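Local coordinates for uncharacterized protein TCIL3000_10_9440 (PDB 5KMX) that is an insect-stage surface antigen of Trypanosoma congolense whose bilobed ectodomain is a putative sensor, its precise function being unknown, at residues Asn34-Ser39 and Ala60-Asn65; Lys51-Val56 and Gly206-Ala211; Asp70-Val75 and Thr86-Leu91; Cys149-Tyr154 and Tyr190-Pro195; Tyr181-Ile186 and Phe212-Glu217. All blocks are in the same frame, centred on the assembly; numbering follows the deposited sequence.

Interaction 1 (Asn34-Ser39 and Ala60-Asn65)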
# COMPACT_ATOMS: atom_id res chain seq x y z
N ASN A 34 2.53 -17.95 -4.49
CA ASN A 34 2.11 -18.76 -5.63
C ASN A 34 3.25 -19.69 -6.08
O ASN A 34 3.59 -20.63 -5.37
CB ASN A 34 1.66 -17.87 -6.79
CG ASN A 34 0.30 -17.24 -6.55
OD1 ASN A 34 -0.36 -17.52 -5.55
ND2 ASN A 34 -0.12 -16.38 -7.47
N THR A 35 3.83 -19.41 -7.24
CA THR A 35 4.86 -20.27 -7.83
C THR A 35 6.26 -19.79 -7.45
O THR A 35 7.19 -20.59 -7.33
CB THR A 35 4.71 -20.30 -9.38
OG1 THR A 35 3.82 -21.36 -9.75
CG2 THR A 35 6.05 -20.51 -10.08
N GLU A 36 6.40 -18.49 -7.25
CA GLU A 36 7.70 -17.85 -7.13
C GLU A 36 8.30 -18.00 -5.74
O GLU A 36 7.59 -17.92 -4.74
CB GLU A 36 7.59 -16.37 -7.49
CG GLU A 36 6.79 -16.10 -8.76
CD GLU A 36 7.44 -16.70 -10.00
OE1 GLU A 36 6.73 -16.89 -11.01
OE2 GLU A 36 8.65 -16.99 -9.96
N ASN A 37 9.62 -18.20 -5.67
CA ASN A 37 10.33 -18.25 -4.40
C ASN A 37 10.38 -16.88 -3.73
O ASN A 37 10.51 -15.86 -4.41
CB ASN A 37 11.75 -18.78 -4.60
CG ASN A 37 11.78 -20.23 -5.04
OD1 ASN A 37 10.93 -21.03 -4.65
ND2 ASN A 37 12.76 -20.57 -5.86
N ALA A 38 10.27 -16.87 -2.41
CA ALA A 38 10.29 -15.63 -1.65
C ALA A 38 11.70 -15.27 -1.20
O ALA A 38 12.53 -16.16 -0.96
CB ALA A 38 9.37 -15.73 -0.44
N SER A 39 11.98 -13.97 -1.10
CA SER A 39 13.27 -13.48 -0.64
C SER A 39 13.09 -12.44 0.45
O SER A 39 12.39 -11.45 0.27
CB SER A 39 14.06 -12.88 -1.81
OG SER A 39 14.38 -13.87 -2.78
N ALA A 60 8.30 -11.29 -3.44
CA ALA A 60 8.50 -11.95 -4.72
C ALA A 60 7.80 -11.15 -5.81
O ALA A 60 6.92 -10.33 -5.52
CB ALA A 60 7.97 -13.37 -4.68
N THR A 61 8.19 -11.38 -7.06
CA THR A 61 7.55 -10.74 -8.20
C THR A 61 6.65 -11.74 -8.91
O THR A 61 7.13 -12.72 -9.48
CB THR A 61 8.59 -10.18 -9.20
OG1 THR A 61 9.39 -9.18 -8.55
CG2 THR A 61 7.90 -9.56 -10.40
N LEU A 62 5.34 -11.50 -8.87
CA LEU A 62 4.37 -12.39 -9.48
C LEU A 62 3.99 -11.93 -10.88
O LEU A 62 3.52 -10.80 -11.05
CB LEU A 62 3.11 -12.49 -8.62
CG LEU A 62 3.08 -13.64 -7.61
CD1 LEU A 62 4.30 -13.60 -6.69
CD2 LEU A 62 1.79 -13.60 -6.80
N PRO A 63 4.19 -12.79 -11.90
CA PRO A 63 3.72 -12.43 -13.24
C PRO A 63 2.21 -12.62 -13.37
O PRO A 63 1.66 -13.50 -12.72
CB PRO A 63 4.48 -13.40 -14.15
CG PRO A 63 4.67 -14.60 -13.30
CD PRO A 63 4.88 -14.09 -11.89
N LEU A 64 1.56 -11.80 -14.19
CA LEU A 64 0.15 -11.98 -14.45
C LEU A 64 -0.03 -13.19 -15.37
O LEU A 64 0.36 -13.16 -16.53
CB LEU A 64 -0.47 -10.73 -15.09
CG LEU A 64 -0.40 -9.44 -14.26
CD1 LEU A 64 -1.09 -8.31 -15.00
CD2 LEU A 64 -1.03 -9.63 -12.88
N ASN A 65 -0.61 -14.26 -14.82
CA ASN A 65 -0.82 -15.48 -15.57
C ASN A 65 -2.16 -16.11 -15.17
O ASN A 65 -3.20 -15.45 -15.23
CB ASN A 65 0.35 -16.45 -15.36
CG ASN A 65 0.66 -16.70 -13.89
OD1 ASN A 65 -0.24 -16.69 -13.05
ND2 ASN A 65 1.93 -16.93 -13.58
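Glu36 CG and Leu62 CD1 come alongside one another, 4.1 Å apart, with their side chains running antiparallel; with Asn34 and Ala60 they carry a contact that has no hydrogen bond across it. The aliphatic part of Glu36 also lies against the backbone, its CG 3.5 Å from Thr61 O. A bend at chi2 (-63°) turns the carboxylate along the strand, where Glu36 OE1 comes to 3.5 Å from Pro63 CD. Ala60 CB fills the other end, 3.6 Å from Asn37 O and close to Glu36 CB. Asn34 crosses Leu62 at about a right angle and rests its amide on the isobutyl tip, with Asn34 ND2 3.4 Å from Leu62 CD2.

The amide is held at both ends by hydrogen bonds, OD1 accepting from Val76 N and ND2 donating to Thr74 O, both on strand 72-79. The contact thus joins the two arms of the hairpin formed by strands 36-45 and 53-63 beyond their regular pairing, which includes a backbone bond between Ser39 and Glu59. Phe33 of strand 31-33 packs against Ala38, Ala60 and Leu62, strand 72-79 contributes Val75 beside Leu62, and strand 197-204 pairs with Ala60 and Leu62.

Interaction 2 (Lys51-Val56 and Gly206-Ala211)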
# COMPACT_ATOMS: atom_id res chain seq x y z
N LYS A 51 18.18 7.55 13.63
CA LYS A 51 19.18 6.71 12.99
C LYS A 51 18.45 5.78 12.03
O LYS A 51 17.24 5.57 12.17
CB LYS A 51 19.98 5.93 14.03
CG LYS A 51 20.95 6.79 14.83
CD LYS A 51 21.68 5.99 15.90
CE LYS A 51 20.86 5.84 17.17
NZ LYS A 51 21.64 5.22 18.27
N SER A 52 19.17 5.22 11.06
CA SER A 52 18.56 4.36 10.05
C SER A 52 17.73 3.25 10.68
O SER A 52 18.24 2.41 11.43
CB SER A 52 19.64 3.76 9.14
OG SER A 52 20.22 4.76 8.32
N ILE A 53 16.43 3.25 10.37
CA ILE A 53 15.48 2.33 10.99
C ILE A 53 15.33 1.05 10.17
O ILE A 53 15.09 1.11 8.97
CB ILE A 53 14.09 2.99 11.14
CG1 ILE A 53 14.20 4.26 11.98
CG2 ILE A 53 13.09 2.00 11.76
CD1 ILE A 53 12.91 5.03 12.10
N PRO A 54 15.45 -0.12 10.82
CA PRO A 54 15.36 -1.38 10.08
C PRO A 54 13.93 -1.80 9.76
O PRO A 54 13.11 -1.93 10.67
CB PRO A 54 16.00 -2.39 11.05
CG PRO A 54 15.68 -1.85 12.40
CD PRO A 54 15.70 -0.34 12.26
N THR A 55 13.64 -2.00 8.47
CA THR A 55 12.36 -2.55 8.04
C THR A 55 12.62 -3.83 7.25
O THR A 55 13.43 -3.84 6.33
CB THR A 55 11.56 -1.55 7.17
OG1 THR A 55 10.45 -2.22 6.56
CG2 THR A 55 12.44 -0.92 6.09
N VAL A 56 11.93 -4.90 7.64
CA VAL A 56 12.18 -6.22 7.05
C VAL A 56 10.89 -6.89 6.58
O VAL A 56 9.89 -6.92 7.29
CB VAL A 56 12.90 -7.14 8.05
CG1 VAL A 56 13.25 -8.47 7.39
CG2 VAL A 56 14.16 -6.47 8.58
N GLY A 206 4.64 -5.66 13.70
CA GLY A 206 5.48 -4.76 14.47
C GLY A 206 6.50 -4.01 13.64
O GLY A 206 7.36 -3.32 14.19
N ASP A 207 6.42 -4.13 12.32
CA ASP A 207 7.39 -3.50 11.43
C ASP A 207 7.26 -1.98 11.51
O ASP A 207 6.14 -1.46 11.50
CB ASP A 207 7.21 -3.97 9.99
CG ASP A 207 8.37 -3.58 9.10
OD1 ASP A 207 8.41 -2.42 8.64
OD2 ASP A 207 9.25 -4.44 8.85
N PRO A 208 8.39 -1.26 11.59
CA PRO A 208 8.32 0.20 11.69
C PRO A 208 7.66 0.86 10.48
O PRO A 208 7.10 1.95 10.63
CB PRO A 208 9.79 0.63 11.80
CG PRO A 208 10.59 -0.54 11.36
CD PRO A 208 9.78 -1.75 11.67
N PHE A 209 7.70 0.21 9.32
CA PHE A 209 7.04 0.75 8.13
C PHE A 209 5.54 0.90 8.37
O PHE A 209 4.95 1.91 7.99
CB PHE A 209 7.30 -0.14 6.92
CG PHE A 209 6.58 0.29 5.67
CD1 PHE A 209 7.04 1.36 4.92
CD2 PHE A 209 5.44 -0.37 5.25
CE1 PHE A 209 6.38 1.76 3.77
CE2 PHE A 209 4.77 0.03 4.11
CZ PHE A 209 5.24 1.09 3.37
N ILE A 210 4.94 -0.11 8.99
CA ILE A 210 3.53 -0.08 9.31
C ILE A 210 3.27 0.93 10.43
O ILE A 210 2.28 1.67 10.40
CB ILE A 210 3.00 -1.47 9.73
CG1 ILE A 210 3.18 -2.46 8.57
CG2 ILE A 210 1.54 -1.38 10.16
CD1 ILE A 210 2.72 -3.87 8.89
N ALA A 211 4.14 0.94 11.44
CA ALA A 211 4.03 1.87 12.55
C ALA A 211 4.16 3.30 12.03
O ALA A 211 3.45 4.20 12.48
CB ALA A 211 5.08 1.58 13.60
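Thr55 and Asp207 meet hydroxyl to carboxylate, and the same carboxylate is the N-cap of helix 208-216, so the start of the helix is fastened directly to strand 53-63. The Asp207 side chain points toward the strand with CG anti to its own nitrogen (chi1 -167°), which presents both oxygens to it. Thr55 OG1 donates to Asp207 OD1 at 2.9 Å, and Val56 N donates to Asp207 OD2 at 3.0 Å with an N-H...O angle of 149°; each oxygen uses its syn lone pair. On its anti side, 20° out of the carboxylate plane, OD1 also accepts the capping bond from Phe209 N at 2.8 Å. Two donors therefore grip OD1, and three bonds in all fix the rotation of this buried group. A second acceptor, Val56 O, lies 3.0 Å from Asp207 OD2 without a hydrogen bond and would probably work against the stabilisation that these donors give the negative charge.

Beside these bonds the contact is apolar. Ile53 and Pro208 lie alongside in antiparallel sense, with Ile53 CG2 3.6 Å from Pro208 CB. Phe209 brings only its CB near Thr55; its ring leads away to meet that of Tyr203 on strand 197-204. Phe14 and Val18 of helix 11-20 pack on Ile53. At the first turn of the helix, the Pro208 ring lies against the strand backbone, its CG 3.0 Å from Pro54 O.

Interaction 3 (Asp70-Val75 and Thr86-Leu91)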
# COMPACT_ATOMS: atom_id res chain seq x y z
N ASP A 70 -10.99 -12.93 -14.03
CA ASP A 70 -12.07 -11.95 -14.03
C ASP A 70 -11.65 -10.67 -13.30
O ASP A 70 -12.45 -10.06 -12.58
CB ASP A 70 -13.33 -12.55 -13.39
CG ASP A 70 -14.57 -11.70 -13.63
OD1 ASP A 70 -14.53 -10.81 -14.50
OD2 ASP A 70 -15.59 -11.94 -12.95
N GLY A 71 -10.40 -10.27 -13.49
CA GLY A 71 -9.91 -9.00 -12.98
C GLY A 71 -9.37 -9.03 -11.57
O GLY A 71 -9.01 -7.98 -11.02
N ARG A 72 -9.32 -10.22 -10.96
CA ARG A 72 -8.80 -10.36 -9.60
C ARG A 72 -7.56 -11.25 -9.55
O ARG A 72 -7.50 -12.30 -10.19
CB ARG A 72 -9.87 -10.93 -8.67
CG ARG A 72 -10.84 -9.88 -8.16
CD ARG A 72 -12.11 -9.83 -8.98
NE ARG A 72 -13.13 -10.72 -8.44
CZ ARG A 72 -14.05 -11.36 -9.16
NH1 ARG A 72 -14.92 -12.15 -8.55
NH2 ARG A 72 -14.09 -11.23 -10.48
N LEU A 73 -6.59 -10.82 -8.75
CA LEU A 73 -5.34 -11.56 -8.56
C LEU A 73 -5.40 -12.38 -7.28
O LEU A 73 -5.50 -11.83 -6.18
CB LEU A 73 -4.16 -10.59 -8.50
CG LEU A 73 -2.79 -11.17 -8.15
CD1 LEU A 73 -2.22 -11.96 -9.33
CD2 LEU A 73 -1.84 -10.07 -7.73
N THR A 74 -5.35 -13.70 -7.42
CA THR A 74 -5.29 -14.60 -6.27
C THR A 74 -3.85 -14.96 -5.95
O THR A 74 -3.11 -15.43 -6.82
CB THR A 74 -6.09 -15.89 -6.51
OG1 THR A 74 -7.43 -15.57 -6.91
CG2 THR A 74 -6.14 -16.73 -5.23
N VAL A 75 -3.45 -14.73 -4.70
CA VAL A 75 -2.11 -15.06 -4.24
C VAL A 75 -2.18 -16.05 -3.08
O VAL A 75 -2.89 -15.82 -2.11
CB VAL A 75 -1.33 -13.81 -3.80
CG1 VAL A 75 0.05 -14.20 -3.26
CG2 VAL A 75 -1.19 -12.82 -4.95
N THR A 86 -4.70 -17.40 1.68
CA THR A 86 -4.90 -16.91 0.33
C THR A 86 -5.43 -15.49 0.38
O THR A 86 -6.19 -15.14 1.27
CB THR A 86 -5.88 -17.79 -0.47
OG1 THR A 86 -5.49 -19.17 -0.37
CG2 THR A 86 -5.92 -17.38 -1.93
N ARG A 87 -5.01 -14.67 -0.58
CA ARG A 87 -5.51 -13.30 -0.70
C ARG A 87 -5.94 -13.02 -2.13
O ARG A 87 -5.22 -13.32 -3.08
CB ARG A 87 -4.44 -12.29 -0.27
CG ARG A 87 -4.82 -10.83 -0.53
CD ARG A 87 -6.04 -10.41 0.29
NE ARG A 87 -5.73 -10.39 1.71
CZ ARG A 87 -5.19 -9.36 2.35
NH1 ARG A 87 -4.89 -8.24 1.70
NH2 ARG A 87 -4.95 -9.44 3.65
N ARG A 88 -7.12 -12.43 -2.27
CA ARG A 88 -7.62 -12.00 -3.57
C ARG A 88 -7.68 -10.48 -3.60
O ARG A 88 -8.17 -9.85 -2.66
CB ARG A 88 -9.00 -12.60 -3.83
CG ARG A 88 -9.33 -12.76 -5.30
CD ARG A 88 -10.56 -13.62 -5.49
NE ARG A 88 -11.80 -12.85 -5.33
CZ ARG A 88 -12.99 -13.40 -5.11
NH1 ARG A 88 -13.12 -14.71 -5.00
NH2 ARG A 88 -14.06 -12.62 -4.99
N THR A 89 -7.17 -9.89 -4.68
CA THR A 89 -7.13 -8.44 -4.82
C THR A 89 -7.58 -8.03 -6.22
O THR A 89 -7.16 -8.64 -7.20
CB THR A 89 -5.71 -7.90 -4.57
OG1 THR A 89 -5.22 -8.38 -3.31
CG2 THR A 89 -5.72 -6.38 -4.56
N PRO A 90 -8.43 -7.00 -6.31
CA PRO A 90 -8.79 -6.53 -7.65
C PRO A 90 -7.61 -5.86 -8.35
O PRO A 90 -6.87 -5.10 -7.72
CB PRO A 90 -9.91 -5.52 -7.39
CG PRO A 90 -9.72 -5.09 -5.98
CD PRO A 90 -9.16 -6.28 -5.26
N LEU A 91 -7.43 -6.14 -9.64
CA LEU A 91 -6.35 -5.54 -10.41
C LEU A 91 -6.60 -4.06 -10.62
O LEU A 91 -5.66 -3.28 -10.77
CB LEU A 91 -6.19 -6.24 -11.76
CG LEU A 91 -5.69 -7.69 -11.73
CD1 LEU A 91 -5.80 -8.30 -13.11
CD2 LEU A 91 -4.26 -7.75 -11.23
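The guanidinium groups of Arg72 and Arg88 stand almost perpendicular, their planes 87° apart: Arg88 NH2 lies at the edge of the Arg72 group, in its plane, while Arg72 NH1 lies over one face of the Arg88 group, the two nitrogens 3.7 Å apart. Another edge position of Arg72 is taken by Asp70 O, which accepts from Arg72 NH2 at 2.9 Å; a weak hydrogen bond, part of a salt bridge, joins Arg72 NH2 to Asp70 OD2. The two arginines run side by side in the same direction and share a sulfate ion, probably from the crystallisation liquor, which forms salt bridges with both.

They project from an antiparallel beta hairpin, strands 72-79 and 85-100. Leu73 with Thr89 and Val75 with Arg87 are hydrogen-bonded pairs; Leu73 N to Thr89 O is 2.7 Å and Val75 N to Arg87 O is 2.8 Å. Thr74 with Arg88 and Arg72 with Pro90 are non-hydrogen-bonded pairs, so the missing N-H of Pro90 costs this hairpin no bond. The next bond is Leu91 N to Gly71 O at 2.8 Å, almost straight at 173°.

Strand 145-165 pairs with strand 85-100, and its Leu155 touches Leu73 and Thr89 on the face they share with Val75 and Arg87. Arg87 turns its end away and donates to Gln177 O. Thr74 and Thr86 abut by their methyl groups, CG2 to CG2 at 3.4 Å.

Interaction 4 (Cys149-Tyr154 and Tyr190-Pro195)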
# COMPACT_ATOMS: atom_id res chain seq x y z
N CYS A 149 -11.94 14.14 -9.71
CA CYS A 149 -11.60 13.23 -10.80
C CYS A 149 -11.64 11.79 -10.31
O CYS A 149 -11.06 11.46 -9.28
CB CYS A 149 -10.22 13.56 -11.35
SG CYS A 149 -9.62 12.38 -12.59
N LYS A 150 -12.34 10.93 -11.06
CA LYS A 150 -12.33 9.50 -10.78
C LYS A 150 -11.41 8.80 -11.78
O LYS A 150 -11.70 8.75 -12.98
CB LYS A 150 -13.74 8.91 -10.85
CG LYS A 150 -14.45 8.89 -9.50
CD LYS A 150 -15.63 7.93 -9.51
CE LYS A 150 -16.15 7.69 -8.11
NZ LYS A 150 -17.09 6.53 -8.04
N GLN A 151 -10.31 8.27 -11.27
CA GLN A 151 -9.23 7.75 -12.10
C GLN A 151 -9.08 6.25 -11.93
O GLN A 151 -9.17 5.72 -10.82
CB GLN A 151 -7.92 8.46 -11.73
CG GLN A 151 -6.81 8.34 -12.76
CD GLN A 151 -5.55 9.05 -12.32
OE1 GLN A 151 -5.56 9.82 -11.36
NE2 GLN A 151 -4.45 8.79 -13.01
N ASN A 152 -8.86 5.56 -13.05
CA ASN A 152 -8.56 4.13 -13.01
C ASN A 152 -7.08 3.90 -12.72
O ASN A 152 -6.21 4.41 -13.42
CB ASN A 152 -8.93 3.46 -14.34
CG ASN A 152 -10.42 3.22 -14.47
OD1 ASN A 152 -11.05 2.65 -13.58
ND2 ASN A 152 -10.99 3.66 -15.59
N VAL A 153 -6.81 3.14 -11.66
CA VAL A 153 -5.44 2.80 -11.28
C VAL A 153 -5.33 1.29 -11.11
O VAL A 153 -6.31 0.61 -10.80
CB VAL A 153 -5.01 3.51 -9.99
CG1 VAL A 153 -4.89 5.01 -10.22
CG2 VAL A 153 -5.99 3.22 -8.86
N TYR A 154 -4.12 0.76 -11.31
CA TYR A 154 -3.93 -0.68 -11.44
C TYR A 154 -2.82 -1.22 -10.53
O TYR A 154 -1.79 -0.57 -10.34
CB TYR A 154 -3.62 -1.02 -12.90
CG TYR A 154 -4.55 -0.34 -13.87
CD1 TYR A 154 -4.27 0.93 -14.35
CD2 TYR A 154 -5.72 -0.95 -14.29
CE1 TYR A 154 -5.12 1.57 -15.24
CE2 TYR A 154 -6.58 -0.33 -15.18
CZ TYR A 154 -6.27 0.93 -15.65
OH TYR A 154 -7.12 1.56 -16.53
N TYR A 190 -1.12 1.18 -6.36
CA TYR A 190 -1.78 1.17 -7.66
C TYR A 190 -1.17 2.23 -8.59
O TYR A 190 -0.87 3.34 -8.16
CB TYR A 190 -3.28 1.42 -7.50
CG TYR A 190 -4.05 0.20 -7.03
CD1 TYR A 190 -4.17 -0.09 -5.67
CD2 TYR A 190 -4.66 -0.65 -7.93
CE1 TYR A 190 -4.87 -1.20 -5.24
CE2 TYR A 190 -5.36 -1.76 -7.51
CZ TYR A 190 -5.47 -2.03 -6.16
OH TYR A 190 -6.17 -3.14 -5.74
N GLU A 191 -1.02 1.87 -9.86
CA GLU A 191 -0.40 2.76 -10.85
C GLU A 191 -1.37 3.12 -11.98
O GLU A 191 -2.28 2.34 -12.29
CB GLU A 191 0.84 2.09 -11.45
CG GLU A 191 2.03 1.99 -10.50
CD GLU A 191 3.19 1.22 -11.10
OE1 GLU A 191 4.34 1.43 -10.66
OE2 GLU A 191 2.95 0.40 -12.01
N PRO A 192 -1.19 4.30 -12.60
CA PRO A 192 -2.02 4.68 -13.75
C PRO A 192 -1.88 3.72 -14.94
O PRO A 192 -2.82 3.58 -15.72
CB PRO A 192 -1.50 6.07 -14.12
CG PRO A 192 -0.92 6.60 -12.86
CD PRO A 192 -0.34 5.42 -12.15
N ARG A 193 -0.72 3.09 -15.08
CA ARG A 193 -0.48 2.12 -16.14
C ARG A 193 -0.17 0.75 -15.53
O ARG A 193 0.79 0.61 -14.77
CB ARG A 193 0.66 2.57 -17.05
CG ARG A 193 0.77 1.78 -18.34
CD ARG A 193 1.99 2.17 -19.16
NE ARG A 193 2.03 1.48 -20.44
CZ ARG A 193 2.51 0.24 -20.62
NH1 ARG A 193 2.99 -0.45 -19.59
NH2 ARG A 193 2.50 -0.30 -21.83
N GLN A 194 -0.98 -0.25 -15.87
CA GLN A 194 -0.85 -1.57 -15.26
C GLN A 194 0.40 -2.30 -15.76
O GLN A 194 0.61 -2.41 -16.97
CB GLN A 194 -2.09 -2.41 -15.56
CG GLN A 194 -2.20 -3.66 -14.71
CD GLN A 194 -3.51 -4.40 -14.92
OE1 GLN A 194 -4.36 -3.98 -15.71
NE2 GLN A 194 -3.68 -5.51 -14.21
N PRO A 195 1.23 -2.80 -14.82
CA PRO A 195 2.41 -3.57 -15.23
C PRO A 195 2.09 -5.02 -15.59
O PRO A 195 0.97 -5.48 -15.34
CB PRO A 195 3.31 -3.51 -13.99
CG PRO A 195 2.36 -3.38 -12.86
CD PRO A 195 1.21 -2.56 -13.37
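With its CG anti to the carbonyl carbon (chi1 -46°), Tyr154 swings its ring over toward the bend that follows Glu191, where Gln194 CB and CG press on Tyr154 CB, the two CB atoms 3.4 Å apart. The extended chain of Gln194 (chi1 -167°) lays its amide beside the ring, OE1 near CD2. The two side chains cross at about a right angle, yet the ring and the amide are nearly parallel, 9° apart. At the edge of the ring, Pro192 O approaches Tyr154 CE1 to 3.1 Å and Glu191 O also lies near its plane. Here the short strand 189-191 pairs antiparallel with the long strand 145-165: Tyr154 and Glu191 form a hydrogen-bonded pair, N to O in both directions at 2.6 Å. Val153 meets Tyr190 at about a right angle, with Val153 CG2 3.5 Å from Tyr190 CB, and Tyr190 OH is hydrogen-bonded to Pro90 O on strand 85-100. Earlier in strand 145-165, Gln151 OE1 is hydrogen-bonded to Arg95 NH1, and Cys149 forms a disulfide with Cys126 of helix 116-128.

Interaction 5 (Tyr181-Ile186 and Phe212-Glu217)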
# COMPACT_ATOMS: atom_id res chain seq x y z
N TYR A 181 -1.37 2.65 5.24
CA TYR A 181 -2.56 3.32 5.76
C TYR A 181 -3.52 3.54 4.60
O TYR A 181 -3.08 3.86 3.50
CB TYR A 181 -2.18 4.65 6.41
CG TYR A 181 -3.35 5.46 6.94
CD1 TYR A 181 -4.13 6.24 6.10
CD2 TYR A 181 -3.66 5.44 8.29
CE1 TYR A 181 -5.19 6.97 6.58
CE2 TYR A 181 -4.73 6.18 8.79
CZ TYR A 181 -5.49 6.94 7.93
OH TYR A 181 -6.55 7.67 8.41
N PRO A 182 -4.83 3.38 4.83
CA PRO A 182 -5.58 3.02 6.04
C PRO A 182 -5.67 1.51 6.31
O PRO A 182 -6.51 1.08 7.10
CB PRO A 182 -6.96 3.60 5.78
CG PRO A 182 -7.11 3.50 4.30
CD PRO A 182 -5.75 3.75 3.73
N PHE A 183 -4.83 0.73 5.64
CA PHE A 183 -4.68 -0.70 5.92
C PHE A 183 -5.90 -1.54 5.54
O PHE A 183 -6.20 -2.53 6.20
CB PHE A 183 -4.36 -0.91 7.41
CG PHE A 183 -3.27 -0.01 7.93
CD1 PHE A 183 -1.97 -0.13 7.46
CD2 PHE A 183 -3.55 0.96 8.88
CE1 PHE A 183 -0.97 0.69 7.93
CE2 PHE A 183 -2.55 1.79 9.35
CZ PHE A 183 -1.26 1.65 8.88
N TYR A 184 -6.60 -1.13 4.49
CA TYR A 184 -7.67 -1.96 3.93
C TYR A 184 -7.11 -2.96 2.92
O TYR A 184 -5.92 -2.93 2.61
CB TYR A 184 -8.74 -1.09 3.27
CG TYR A 184 -9.38 -0.06 4.18
CD1 TYR A 184 -9.68 -0.35 5.51
CD2 TYR A 184 -9.68 1.21 3.72
CE1 TYR A 184 -10.26 0.60 6.34
CE2 TYR A 184 -10.26 2.17 4.54
CZ TYR A 184 -10.54 1.85 5.85
OH TYR A 184 -11.12 2.80 6.66
N ASP A 185 -7.96 -3.85 2.42
CA ASP A 185 -7.57 -4.83 1.41
C ASP A 185 -7.04 -4.13 0.15
O ASP A 185 -6.07 -4.59 -0.46
CB ASP A 185 -8.75 -5.74 1.04
CG ASP A 185 -8.92 -6.92 2.00
OD1 ASP A 185 -7.90 -7.42 2.52
OD2 ASP A 185 -10.07 -7.35 2.21
N ILE A 186 -7.66 -3.01 -0.21
CA ILE A 186 -7.33 -2.30 -1.44
C ILE A 186 -6.31 -1.18 -1.23
O ILE A 186 -5.93 -0.49 -2.17
CB ILE A 186 -8.59 -1.69 -2.10
CG1 ILE A 186 -9.33 -0.79 -1.10
CG2 ILE A 186 -9.52 -2.80 -2.57
CD1 ILE A 186 -10.30 0.16 -1.75
N PHE A 212 5.09 3.49 11.10
CA PHE A 212 5.25 4.78 10.44
C PHE A 212 3.93 5.14 9.77
O PHE A 212 3.33 6.16 10.07
CB PHE A 212 6.39 4.73 9.42
CG PHE A 212 6.80 6.07 8.87
CD1 PHE A 212 6.31 7.25 9.39
CD2 PHE A 212 7.70 6.14 7.81
CE1 PHE A 212 6.70 8.48 8.88
CE2 PHE A 212 8.09 7.37 7.29
CZ PHE A 212 7.59 8.53 7.82
N GLN A 213 3.47 4.26 8.88
CA GLN A 213 2.22 4.45 8.15
C GLN A 213 1.03 4.78 9.06
O GLN A 213 0.26 5.69 8.77
CB GLN A 213 1.90 3.19 7.34
CG GLN A 213 2.72 3.05 6.07
CD GLN A 213 2.18 3.88 4.92
OE1 GLN A 213 1.02 4.28 4.91
NE2 GLN A 213 3.04 4.13 3.93
N GLN A 214 0.90 4.05 10.16
CA GLN A 214 -0.23 4.22 11.06
C GLN A 214 -0.20 5.56 11.78
O GLN A 214 -1.10 6.39 11.62
CB GLN A 214 -0.26 3.09 12.10
CG GLN A 214 -1.44 3.17 13.07
CD GLN A 214 -1.43 2.05 14.09
OE1 GLN A 214 -2.24 1.13 14.03
NE2 GLN A 214 -0.51 2.13 15.05
N LEU A 215 0.85 5.77 12.57
CA LEU A 215 0.97 6.96 13.40
C LEU A 215 0.98 8.24 12.59
O LEU A 215 0.66 9.32 13.09
CB LEU A 215 2.26 6.87 14.23
CG LEU A 215 2.38 5.64 15.13
CD1 LEU A 215 3.80 5.51 15.65
CD2 LEU A 215 1.39 5.72 16.28
N THR A 216 1.36 8.12 11.32
CA THR A 216 1.60 9.27 10.47
C THR A 216 0.56 9.45 9.37
O THR A 216 0.11 10.57 9.12
CB THR A 216 2.98 9.16 9.80
OG1 THR A 216 4.01 9.27 10.79
CG2 THR A 216 3.17 10.22 8.78
N GLU A 217 0.22 8.35 8.70
CA GLU A 217 -0.69 8.35 7.55
C GLU A 217 -0.08 9.04 6.32
O GLU A 217 -0.13 8.49 5.22
CB GLU A 217 -2.04 8.98 7.92
CG GLU A 217 -2.83 9.59 6.76
CD GLU A 217 -4.09 10.29 7.23
OE1 GLU A 217 -4.70 11.03 6.42
OE2 GLU A 217 -4.48 10.11 8.41
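The loop 181-186, with a cis peptide before Pro182, comes up to the C-terminal end of helix 208-216, where the chain leaves helical geometry at Glu217 with positive phi (69°). Tyr181 N donates to Gln213 OE1 at 2.9 Å from above the amide carbonyl plane, 40° out of it; the bend of Gln213 at chi2 carries its amide back to the loop. The Tyr181 ring is sandwiched: Pro182 CB lies over the rim of one face, and Glu217 CB, just past the helix end, makes a CH-pi contact with the opposite face, 3.7 Å above its centre. The Glu217 carboxylate is stacked nearly parallel to the ring. Phe183 points its CZ at the helix, 3.5 Å from Gln214 N, which lies at the ring edge, and 3.8 Å from Gln213 CB.

Tyr176 OH is hydrogen-bonded to Gln214 OE1, and its ring meets Phe183 edge-to-face. The contact thus ties the loop between strands 169-172 and 189-191 to helix 208-216, whose Leu215 packs on Asp13 and Phe14 of helix 11-20.

In the fold
Interaction 2 is the most buried of the five, and there a carboxylate takes three hydrogen bonds; the other four are partly buried, with exposed residues at their margins. Interactions 1 to 4 all reach the same mixed sheet: interactions 3 and 4 rest on backbone pairing, whereas interaction 1 has no hydrogen bond across it and rests on van der Waals packing of side chains on each other and on backbone carbonyls. Strand 53-63 serves interactions 1 and 2, and helix 208-216 serves interactions 2 and 5, its start held mainly by hydrogen bonds to Asp207, its end mainly by aromatic packing with one hydrogen bond. Interactions 1 and 3 meet at Leu62 and Val75, interactions 3 and 4 through Leu91 and Gln194.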